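Local coordinates for protein activating signal cointegrator 1 complex subunit 2 (Homo sapiens, PDB 6YXQ) that binds polyubiquitin chains and helps recruit ASCC3 and ALKBH3 to sites of DNA alkylation damage, and also takes part in the rescue of stalled ribosomes, at residues Ile153-Phe158 with Tyr195-Glu200; Asn186-Gln191 with Asp265-Ala270; Glu325-Ile330 with Arg369-Leu374. All coordinates share one frame; numbering follows the deposited sequence.

Interaction 1 of 3, residues Ile153-Phe158 with Tyr195-Glu200; sequences ILYNNF and YSDLDE
The ring of Tyr155 meets Asp197 at its phenol end: OD1 of the carboxylate lies in the ring plane at the edge, while OD2 comes in obliquely beside CE2, at 3.1 Å. At the far side of the same ring, by CD1, the side-chain OD1 of Asn156 also lies near the plane. Ring and carboxylate are turned 61° against each other, so they do not stack. The phenol donates instead, Tyr155 OH to Asp197 OD1 at 2.6 Å, and Asp197 OD1 accepts with its syn lone pair, on the side of OD2. The bond probably offsets part of the carboxylate's negative charge at OD1, with OD2 only near by.

The two side chains approach from opposite directions and bridge a wide gap, since the nearest CA atoms, those of Tyr155 and Asp197, are 9.9 Å apart. Tyr155 reaches across because its CG is anti to the backbone N (chi1 -166°), which sends the ring out from the last turn of its helix. That turn is closed by Asn157: its ND2 donates to Ile153 O at 2.9 Å, on a lone pair in the carbonyl plane, and the same oxygen also accepts from the backbone N of Asn156 and Asn157.

Little surface is buried by this lone tyrosine-carboxylate hydrogen bond, which bridges two helices at the surface of an all-helical region: the C-terminal end of helix 147-156 and the first turns of helix 193-216. Tyr194 meets the Tyr155 ring from the latter helix, Ile162 of helix 162-172 touches Asp197, and helix 78-87 packs on Ile153 and Leu154.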
loop_
_atom_site.group_PDB
_atom_site.type_symbol
_atom_site.label_atom_id
_atom_site.label_comp_id
_atom_site.label_asym_id
_atom_site.label_seq_id
_atom_site.Cartn_x
_atom_site.Cartn_y
_atom_site.Cartn_z
ATOM N N ILE B 153 5.531 -5.832 -20.208
ATOM C CA ILE B 153 5.549 -6.670 -19.006
ATOM C C ILE B 153 4.631 -6.091 -17.935
ATOM O O ILE B 153 3.801 -6.800 -17.340
ATOM C CB ILE B 153 6.983 -6.811 -18.471
ATOM C CG1 ILE B 153 7.793 -7.799 -19.306
ATOM C CG2 ILE B 153 6.961 -7.229 -17.011
ATOM C CD1 ILE B 153 9.287 -7.668 -19.083
ATOM N N LEU B 154 4.779 -4.785 -17.678
ATOM C CA LEU B 154 4.043 -4.104 -16.614
ATOM C C LEU B 154 2.543 -4.219 -16.780
ATOM O O LEU B 154 1.870 -4.849 -15.947
ATOM C CB LEU B 154 4.414 -2.635 -16.553
ATOM C CG LEU B 154 5.785 -2.242 -16.079
ATOM C CD1 LEU B 154 5.652 -0.914 -15.367
ATOM C CD2 LEU B 154 6.324 -3.322 -15.169
ATOM N N TYR B 155 2.005 -3.561 -17.825
ATOM C CA TYR B 155 0.600 -3.744 -18.136
ATOM C C TYR B 155 0.227 -5.192 -18.088
ATOM O O TYR B 155 -0.881 -5.519 -17.746
ATOM C CB TYR B 155 0.201 -3.162 -19.490
ATOM C CG TYR B 155 -1.307 -3.032 -19.681
ATOM C CD1 TYR B 155 -2.137 -4.130 -19.997
ATOM C CD2 TYR B 155 -1.906 -1.803 -19.512
ATOM C CE1 TYR B 155 -3.521 -3.952 -20.161
ATOM C CE2 TYR B 155 -3.280 -1.627 -19.674
ATOM C CZ TYR B 155 -4.078 -2.702 -19.995
ATOM O OH TYR B 155 -5.436 -2.527 -20.154
ATOM N N ASN B 156 1.059 -6.087 -18.466
ATOM C CA ASN B 156 0.297 -7.230 -18.968
ATOM C C ASN B 156 0.459 -8.482 -18.150
ATOM O O ASN B 156 -0.148 -9.484 -18.460
ATOM C CB ASN B 156 0.683 -7.680 -20.385
ATOM C CG ASN B 156 -0.368 -7.305 -21.328
ATOM O OD1 ASN B 156 -1.555 -7.664 -21.134
ATOM N ND2 ASN B 156 -0.054 -6.576 -22.318
ATOM N N ASN B 157 1.302 -8.481 -17.147
ATOM C CA ASN B 157 1.162 -9.408 -16.045
ATOM C C ASN B 157 0.414 -8.763 -14.895
ATOM O O ASN B 157 0.699 -9.083 -13.746
ATOM C CB ASN B 157 2.551 -9.895 -15.664
ATOM C CG ASN B 157 3.263 -10.482 -16.880
ATOM O OD1 ASN B 157 3.058 -11.644 -17.228
ATOM N ND2 ASN B 157 4.121 -9.689 -17.513
ATOM N N PHE B 158 -0.522 -7.839 -15.188
ATOM C CA PHE B 158 -1.367 -7.170 -14.179
ATOM C C PHE B 158 -0.543 -6.604 -13.021
ATOM O O PHE B 158 -1.048 -6.416 -11.907
ATOM C CB PHE B 158 -2.461 -8.105 -13.647
ATOM C CG PHE B 158 -3.652 -8.237 -14.563
ATOM C CD1 PHE B 158 -4.607 -7.228 -14.637
ATOM C CD2 PHE B 158 -3.808 -9.361 -15.360
ATOM C CE1 PHE B 158 -5.698 -7.342 -15.489
ATOM C CE2 PHE B 158 -4.898 -9.480 -16.213
ATOM C CZ PHE B 158 -5.844 -8.470 -16.277
ATOM N N TYR B 195 -3.228 5.443 -19.451
ATOM C CA TYR B 195 -4.119 6.559 -19.762
ATOM C C TYR B 195 -5.481 6.051 -20.228
ATOM O O TYR B 195 -6.523 6.374 -19.642
ATOM C CB TYR B 195 -3.490 7.445 -20.840
ATOM C CG TYR B 195 -2.399 8.386 -20.367
ATOM C CD1 TYR B 195 -2.667 9.393 -19.452
ATOM C CD2 TYR B 195 -1.107 8.285 -20.861
ATOM C CE1 TYR B 195 -1.675 10.260 -19.032
ATOM C CE2 TYR B 195 -0.112 9.146 -20.449
ATOM C CZ TYR B 195 -0.400 10.133 -19.535
ATOM O OH TYR B 195 0.593 10.993 -19.127
ATOM N N SER B 196 -5.477 5.231 -21.284
ATOM C CA SER B 196 -6.705 4.597 -21.752
ATOM C C SER B 196 -7.397 3.842 -20.628
ATOM O O SER B 196 -8.609 3.980 -20.429
ATOM C CB SER B 196 -6.408 3.660 -22.927
ATOM O OG SER B 196 -5.474 4.234 -23.822
ATOM N N ASP B 197 -6.634 3.038 -19.882
ATOM C CA ASP B 197 -7.188 2.378 -18.707
ATOM C C ASP B 197 -7.922 3.389 -17.840
ATOM O O ASP B 197 -9.126 3.255 -17.574
ATOM C CB ASP B 197 -6.074 1.690 -17.918
ATOM C CG ASP B 197 -5.826 0.267 -18.373
ATOM O OD1 ASP B 197 -6.149 -0.057 -19.541
ATOM O OD2 ASP B 197 -5.314 -0.526 -17.552
ATOM N N LEU B 198 -7.212 4.451 -17.452
ATOM C CA LEU B 198 -7.823 5.544 -16.707
ATOM C C LEU B 198 -9.094 6.020 -17.390
ATOM O O LEU B 198 -10.155 6.121 -16.762
ATOM C CB LEU B 198 -6.826 6.691 -16.576
ATOM C CG LEU B 198 -7.276 7.863 -15.724
ATOM C CD1 LEU B 198 -7.670 7.356 -14.357
ATOM C CD2 LEU B 198 -6.155 8.878 -15.635
ATOM N N ASP B 199 -9.003 6.290 -18.695
ATOM C CA ASP B 199 -10.174 6.666 -19.473
ATOM C C ASP B 199 -11.334 5.716 -19.199
ATOM O O ASP B 199 -12.385 6.124 -18.693
ATOM C CB ASP B 199 -9.809 6.680 -20.956
ATOM C CG ASP B 199 -10.871 7.329 -21.811
ATOM O OD1 ASP B 199 -11.862 7.844 -21.253
ATOM O OD2 ASP B 199 -10.711 7.321 -23.048
ATOM N N GLU B 200 -11.132 4.424 -19.472
ATOM C CA GLU B 200 -12.224 3.469 -19.332
ATOM C C GLU B 200 -12.715 3.380 -17.896
ATOM O O GLU B 200 -13.877 3.017 -17.664
ATOM C CB GLU B 200 -11.783 2.092 -19.829
ATOM C CG GLU B 200 -11.146 2.097 -21.210
ATOM C CD GLU B 200 -10.559 0.750 -21.579
ATOM O OE1 GLU B 200 -11.033 -0.269 -21.034
ATOM O OE2 GLU B 200 -9.618 0.709 -22.401
#

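Interaction 2 of 3, residues Asn186-Gln191 with Asp265-Ala270; sequences NIFTQQ and DIFPLA
Phe188 and Phe267 form an offset aromatic stack between two helix ends, a buried contact of an all-helical region. Their ring planes are inclined by only 21° and the centroids lie 4.3 Å apart, although the two side chains themselves run obliquely to one another. The overlap is unequal: Phe267 CE2 sits over the centre of the Phe188 ring, 3.5 Å above its plane, whereas Phe188 CD1 lies over the rim of the Phe267 ring. On the opposite face of Phe267, Leu269 CB covers the rim, so this ring is held between Leu269, two residues further on, and Phe188, from a helix far off in sequence.

Phe267 is the residue at which the chain leaves helix 243-266. A chi1 of -170° places its ring beside the carbonyl carbon, directed away from the backbone N, and carries it out to the last turns of helix 177-190. Tyr195, at the start of helix 193-216, touches both phenylalanines, and Ile165 and Ile184 add aliphatic packing against Phe188 and Phe267 respectively. An alanine in place of Phe188 would take the ring away and is likely to open a gap over that face of Phe267, which would then be less firmly fixed in its rotation.

Polar bonds surround the end of the helix that carries Phe188. Gln191 OE1 accepts from Ser193 N, capping the start of the next helix, and Asn186 ND2 reaches Ser135 O and His137 ND1. One turn on from Asn186, Gln190 NE2 donates to Asn186 OD1 at 3.0 Å in a nearly straight bond, 171° at the hydrogen.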
loop_
_atom_site.group_PDB
_atom_site.type_symbol
_atom_site.label_atom_id
_atom_site.label_comp_id
_atom_site.label_asym_id
_atom_site.label_seq_id
_atom_site.Cartn_x
_atom_site.Cartn_y
_atom_site.Cartn_z
ATOM N N ASN B 186 7.018 7.237 -14.630
ATOM C CA ASN B 186 7.776 6.307 -15.455
ATOM C C ASN B 186 6.885 5.219 -16.027
ATOM O O ASN B 186 7.024 4.859 -17.198
ATOM C CB ASN B 186 8.920 5.687 -14.657
ATOM C CG ASN B 186 9.905 4.944 -15.541
ATOM O OD1 ASN B 186 10.359 5.466 -16.565
ATOM N ND2 ASN B 186 10.234 3.716 -15.155
ATOM N N ILE B 187 5.969 4.673 -15.228
ATOM C CA ILE B 187 5.138 3.606 -15.780
ATOM C C ILE B 187 4.185 4.165 -16.833
ATOM O O ILE B 187 3.969 3.541 -17.880
ATOM C CB ILE B 187 4.404 2.820 -14.675
ATOM C CG1 ILE B 187 3.179 3.557 -14.151
ATOM C CG2 ILE B 187 5.358 2.470 -13.538
ATOM C CD1 ILE B 187 2.522 2.823 -13.009
ATOM N N PHE B 188 3.659 5.375 -16.617
ATOM C CA PHE B 188 2.817 5.986 -17.645
ATOM C C PHE B 188 3.616 6.342 -18.896
ATOM O O PHE B 188 3.080 6.289 -20.010
ATOM C CB PHE B 188 2.125 7.232 -17.093
ATOM C CG PHE B 188 0.832 6.945 -16.390
ATOM C CD1 PHE B 188 0.804 6.718 -15.025
ATOM C CD2 PHE B 188 -0.359 6.910 -17.092
ATOM C CE1 PHE B 188 -0.384 6.460 -14.374
ATOM C CE2 PHE B 188 -1.546 6.650 -16.450
ATOM C CZ PHE B 188 -1.560 6.424 -15.084
ATOM N N THR B 189 4.888 6.713 -18.737
ATOM C CA THR B 189 5.722 7.020 -19.893
ATOM C C THR B 189 6.037 5.760 -20.686
ATOM O O THR B 189 5.904 5.737 -21.917
ATOM C CB THR B 189 7.015 7.698 -19.438
ATOM O OG1 THR B 189 6.706 8.816 -18.601
ATOM C CG2 THR B 189 7.805 8.184 -20.634
ATOM N N GLN B 190 6.451 4.694 -19.991
ATOM C CA GLN B 190 6.879 3.484 -20.677
ATOM C C GLN B 190 5.699 2.707 -21.243
ATOM O O GLN B 190 5.842 2.044 -22.278
ATOM C CB GLN B 190 7.705 2.598 -19.741
ATOM C CG GLN B 190 8.925 3.271 -19.095
ATOM C CD GLN B 190 9.770 4.106 -20.058
ATOM O OE1 GLN B 190 9.845 3.837 -21.263
ATOM N NE2 GLN B 190 10.418 5.131 -19.514
ATOM N N GLN B 191 4.530 2.779 -20.609
ATOM C CA GLN B 191 3.327 2.130 -21.123
ATOM C C GLN B 191 2.186 3.136 -21.049
ATOM O O GLN B 191 1.552 3.304 -19.999
ATOM C CB GLN B 191 3.007 0.857 -20.343
ATOM C CG GLN B 191 1.639 0.256 -20.633
ATOM C CD GLN B 191 1.410 -0.003 -22.106
ATOM O OE1 GLN B 191 1.169 0.918 -22.888
ATOM N NE2 GLN B 191 1.511 -1.264 -22.499
ATOM N N ASP B 265 -2.520 14.434 -6.879
ATOM C CA ASP B 265 -1.396 15.127 -6.260
ATOM C C ASP B 265 -0.080 14.489 -6.679
ATOM O O ASP B 265 0.914 15.188 -6.903
ATOM C CB ASP B 265 -1.553 15.113 -4.737
ATOM C CG ASP B 265 -0.359 15.715 -4.005
ATOM O OD1 ASP B 265 -0.109 16.934 -4.151
ATOM O OD2 ASP B 265 0.318 14.968 -3.265
ATOM N N ILE B 266 -0.064 13.163 -6.814
ATOM C CA ILE B 266 1.149 12.495 -7.276
ATOM C C ILE B 266 1.333 12.670 -8.778
ATOM O O ILE B 266 2.443 12.948 -9.244
ATOM C CB ILE B 266 1.135 11.008 -6.883
ATOM C CG1 ILE B 266 1.156 10.870 -5.360
ATOM C CG2 ILE B 266 2.327 10.293 -7.503
ATOM C CD1 ILE B 266 2.442 11.363 -4.727
ATOM N N PHE B 267 0.258 12.525 -9.556
ATOM C CA PHE B 267 0.327 12.444 -11.017
ATOM C C PHE B 267 -0.682 13.388 -11.659
ATOM O O PHE B 267 -1.699 12.944 -12.208
ATOM C CB PHE B 267 0.076 11.009 -11.480
ATOM C CG PHE B 267 0.352 10.782 -12.929
ATOM C CD1 PHE B 267 1.632 10.963 -13.440
ATOM C CD2 PHE B 267 -0.659 10.374 -13.783
ATOM C CE1 PHE B 267 1.901 10.746 -14.786
ATOM C CE2 PHE B 267 -0.399 10.155 -15.129
ATOM C CZ PHE B 267 0.883 10.342 -15.631
ATOM N N PRO B 268 -0.419 14.699 -11.640
ATOM C CA PRO B 268 -1.383 15.654 -12.211
ATOM C C PRO B 268 -1.558 15.561 -13.722
ATOM O O PRO B 268 -2.519 16.142 -14.239
ATOM C CB PRO B 268 -0.800 17.014 -11.819
ATOM C CG PRO B 268 0.653 16.755 -11.632
ATOM C CD PRO B 268 0.742 15.381 -11.048
ATOM N N LEU B 269 -0.675 14.867 -14.449
ATOM C CA LEU B 269 -0.876 14.688 -15.887
ATOM C C LEU B 269 -2.172 13.951 -16.214
ATOM O O LEU B 269 -2.601 13.966 -17.374
ATOM C CB LEU B 269 0.301 13.927 -16.505
ATOM C CG LEU B 269 1.581 14.693 -16.832
ATOM C CD1 LEU B 269 2.657 13.716 -17.239
ATOM C CD2 LEU B 269 1.360 15.712 -17.934
ATOM N N ALA B 270 -2.797 13.309 -15.226
ATOM C CA ALA B 270 -4.023 12.563 -15.462
ATOM C C ALA B 270 -5.225 13.475 -15.652
ATOM O O ALA B 270 -6.248 13.028 -16.189
ATOM C CB ALA B 270 -4.266 11.606 -14.296
#

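Interaction 3 of 3, residues Glu325-Ile330 with Arg369-Leu374; sequences EIFHII and RDYDAL
Phe327 turns its edge to the face of Tyr371 in a T-shaped pair that joins two obliquely crossed helices. The ring centroids are 4.7 Å apart and the planes meet at 65°. Phe327 CD1 and CE1 do the touching: CD1 lies 3.3 Å from Tyr371 CE1 and has CZ as its next neighbour, so that the pair is displaced toward the phenol end of the tyrosine ring. The same end meets His328: Tyr371 OH lies at the edge of the imidazole, in its plane, 3.6 Å from His328 CD2. This is a van der Waals contact with a ring carbon. Farther along, Glu325 CG and Leu374 CD2 come to 4.4 Å and close the margin of the interface with aliphatic groups, while the carboxylate of Glu325 turns to a salt bridge with Lys322 of its own helix.

Behind this shell stands the helix geometry. The axes of segments 325-330 and 369-374 approach to 11.0 Å and cross at -67°, a spacing that large side chains span. Tyr371 does much of this work: extended away from its own backbone N (chi1 172°), it reaches from helix 365-374 to Phe327, over one face, and His328, at the edge.

A further layer packs round these rings. Phe367 meets Phe327 edge-to-face, Phe375 stacks on His328, and Met324 and Leu331 of helix 306-340 touch Tyr371. Asp370 and Asp372 link the short helix to its surroundings. Asp370 OD2 bonds Tyr287 OH, besides a salt bridge to Arg366 NE within the helix; Asp372 divides its two oxygens, OD2 accepting from Trp407 NE1 and OD1 from the backbone N of Val377, where helix 377-387 begins.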
loop_
_atom_site.group_PDB
_atom_site.type_symbol
_atom_site.label_atom_id
_atom_site.label_comp_id
_atom_site.label_asym_id
_atom_site.label_seq_id
_atom_site.Cartn_x
_atom_site.Cartn_y
_atom_site.Cartn_z
ATOM N N GLU B 325 -10.019 20.780 -3.878
ATOM C CA GLU B 325 -8.622 20.684 -4.281
ATOM C C GLU B 325 -8.484 19.926 -5.597
ATOM O O GLU B 325 -7.684 20.306 -6.458
ATOM C CB GLU B 325 -7.802 20.030 -3.171
ATOM C CG GLU B 325 -7.772 20.872 -1.904
ATOM C CD GLU B 325 -6.959 20.257 -0.781
ATOM O OE1 GLU B 325 -6.929 19.012 -0.672
ATOM O OE2 GLU B 325 -6.356 21.030 -0.004
ATOM N N ILE B 326 -9.270 18.861 -5.776
ATOM C CA ILE B 326 -9.294 18.160 -7.058
ATOM C C ILE B 326 -9.701 19.117 -8.173
ATOM O O ILE B 326 -9.051 19.191 -9.232
ATOM C CB ILE B 326 -10.240 16.947 -6.977
ATOM C CG1 ILE B 326 -9.663 15.885 -6.047
ATOM C CG2 ILE B 326 -10.483 16.352 -8.350
ATOM C CD1 ILE B 326 -10.645 14.810 -5.674
ATOM N N PHE B 327 -10.803 19.847 -7.952
ATOM C CA PHE B 327 -11.288 20.820 -8.929
ATOM C C PHE B 327 -10.181 21.780 -9.339
ATOM O O PHE B 327 -9.930 21.999 -10.534
ATOM C CB PHE B 327 -12.475 21.591 -8.350
ATOM C CG PHE B 327 -13.154 22.517 -9.334
ATOM C CD1 PHE B 327 -12.639 23.784 -9.597
ATOM C CD2 PHE B 327 -14.325 22.132 -9.970
ATOM C CE1 PHE B 327 -13.268 24.639 -10.490
ATOM C CE2 PHE B 327 -14.965 22.986 -10.860
ATOM C CZ PHE B 327 -14.436 24.239 -11.124
ATOM N N HIS B 328 -9.495 22.358 -8.353
ATOM C CA HIS B 328 -8.476 23.341 -8.687
ATOM C C HIS B 328 -7.267 22.706 -9.362
ATOM O O HIS B 328 -6.654 23.334 -10.230
ATOM C CB HIS B 328 -8.033 24.111 -7.453
ATOM C CG HIS B 328 -7.103 25.232 -7.776
ATOM N ND1 HIS B 328 -5.750 25.168 -7.534
ATOM C CD2 HIS B 328 -7.327 26.431 -8.363
ATOM C CE1 HIS B 328 -5.180 26.288 -7.945
ATOM N NE2 HIS B 328 -6.114 27.072 -8.451
ATOM N N ILE B 329 -6.900 21.480 -8.979
ATOM C CA ILE B 329 -5.769 20.815 -9.623
ATOM C C ILE B 329 -6.047 20.642 -11.111
ATOM O O ILE B 329 -5.194 20.937 -11.962
ATOM C CB ILE B 329 -5.473 19.469 -8.936
ATOM C CG1 ILE B 329 -4.850 19.688 -7.563
ATOM C CG2 ILE B 329 -4.540 18.623 -9.771
ATOM C CD1 ILE B 329 -4.756 18.422 -6.742
ATOM N N ILE B 330 -7.264 20.198 -11.443
ATOM C CA ILE B 330 -7.628 20.003 -12.848
ATOM C C ILE B 330 -7.641 21.335 -13.591
ATOM O O ILE B 330 -7.092 21.464 -14.700
ATOM C CB ILE B 330 -8.988 19.296 -12.962
ATOM C CG1 ILE B 330 -8.949 17.930 -12.284
ATOM C CG2 ILE B 330 -9.362 19.146 -14.414
ATOM C CD1 ILE B 330 -10.281 17.243 -12.256
ATOM N N ARG B 369 -19.526 29.382 -3.542
ATOM C CA ARG B 369 -19.131 30.148 -2.365
ATOM C C ARG B 369 -17.946 29.499 -1.659
ATOM O O ARG B 369 -16.923 30.148 -1.410
ATOM C CB ARG B 369 -20.339 30.280 -1.436
ATOM C CG ARG B 369 -20.078 30.884 -0.075
ATOM C CD ARG B 369 -21.172 30.467 0.913
ATOM N NE ARG B 369 -22.454 30.189 0.265
ATOM C CZ ARG B 369 -23.435 29.485 0.822
ATOM N NH1 ARG B 369 -23.279 28.981 2.041
ATOM N NH2 ARG B 369 -24.567 29.281 0.159
ATOM N N ASP B 370 -18.055 28.201 -1.365
ATOM C CA ASP B 370 -16.991 27.476 -0.670
ATOM C C ASP B 370 -15.722 27.391 -1.517
ATOM O O ASP B 370 -14.603 27.604 -1.014
ATOM C CB ASP B 370 -17.487 26.072 -0.306
ATOM C CG ASP B 370 -18.648 26.091 0.689
ATOM O OD1 ASP B 370 -19.007 27.178 1.199
ATOM O OD2 ASP B 370 -19.213 25.010 0.953
ATOM N N TYR B 371 -15.878 27.076 -2.807
ATOM C CA TYR B 371 -14.730 26.996 -3.702
ATOM C C TYR B 371 -14.010 28.331 -3.801
ATOM O O TYR B 371 -12.778 28.371 -3.823
ATOM C CB TYR B 371 -15.161 26.536 -5.095
ATOM C CG TYR B 371 -14.034 26.619 -6.096
ATOM C CD1 TYR B 371 -13.034 25.660 -6.114
ATOM C CD2 TYR B 371 -13.950 27.665 -7.000
ATOM C CE1 TYR B 371 -11.990 25.732 -7.007
ATOM C CE2 TYR B 371 -12.906 27.745 -7.900
ATOM C CZ TYR B 371 -11.928 26.771 -7.898
ATOM O OH TYR B 371 -10.878 26.832 -8.785
ATOM N N ASP B 372 -14.758 29.430 -3.916
ATOM C CA ASP B 372 -14.143 30.749 -3.941
ATOM C C ASP B 372 -13.448 31.053 -2.623
ATOM O O ASP B 372 -12.379 31.676 -2.606
ATOM C CB ASP B 372 -15.197 31.807 -4.243
ATOM C CG ASP B 372 -14.600 33.183 -4.410
ATOM O OD1 ASP B 372 -13.806 33.378 -5.355
ATOM O OD2 ASP B 372 -14.917 34.066 -3.586
ATOM N N ALA B 373 -14.040 30.623 -1.505
ATOM C CA ALA B 373 -13.392 30.826 -0.216
ATOM C C ALA B 373 -12.028 30.153 -0.180
ATOM O O ALA B 373 -11.076 30.701 0.392
ATOM C CB ALA B 373 -14.282 30.303 0.910
ATOM N N LEU B 374 -11.908 28.973 -0.798
ATOM C CA LEU B 374 -10.632 28.252 -0.733
ATOM C C LEU B 374 -9.647 28.651 -1.840
ATOM O O LEU B 374 -8.494 28.979 -1.551
ATOM C CB LEU B 374 -10.871 26.741 -0.757
ATOM C CG LEU B 374 -9.681 25.892 -0.313
ATOM C CD1 LEU B 374 -9.368 26.122 1.155
ATOM C CD2 LEU B 374 -9.969 24.429 -0.569
#

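Overall arrangement
Interactions 1 and 2 belong to one neighbourhood, with centres 12 Å apart, and illustrate how chemistry follows depth: the first is a polar bond at the surface, the second a buried aromatic stack. They touch directly, as Tyr195 and Leu198 pack on Phe267 and Ala270. No helix serves two contacts, but helices 177-190 and 193-216, of interactions 2 and 1, follow each other in the chain. Interaction 3, centred about 30 Å from the centre of interaction 1, is partly buried and again aromatic, but edge-to-face; it joins the body of helix 306-340 to the C-terminal part of helix 365-374. All three lie in the N-terminal part of ASCC2, crystallised with ASCC3, yet no other chain touches their segments.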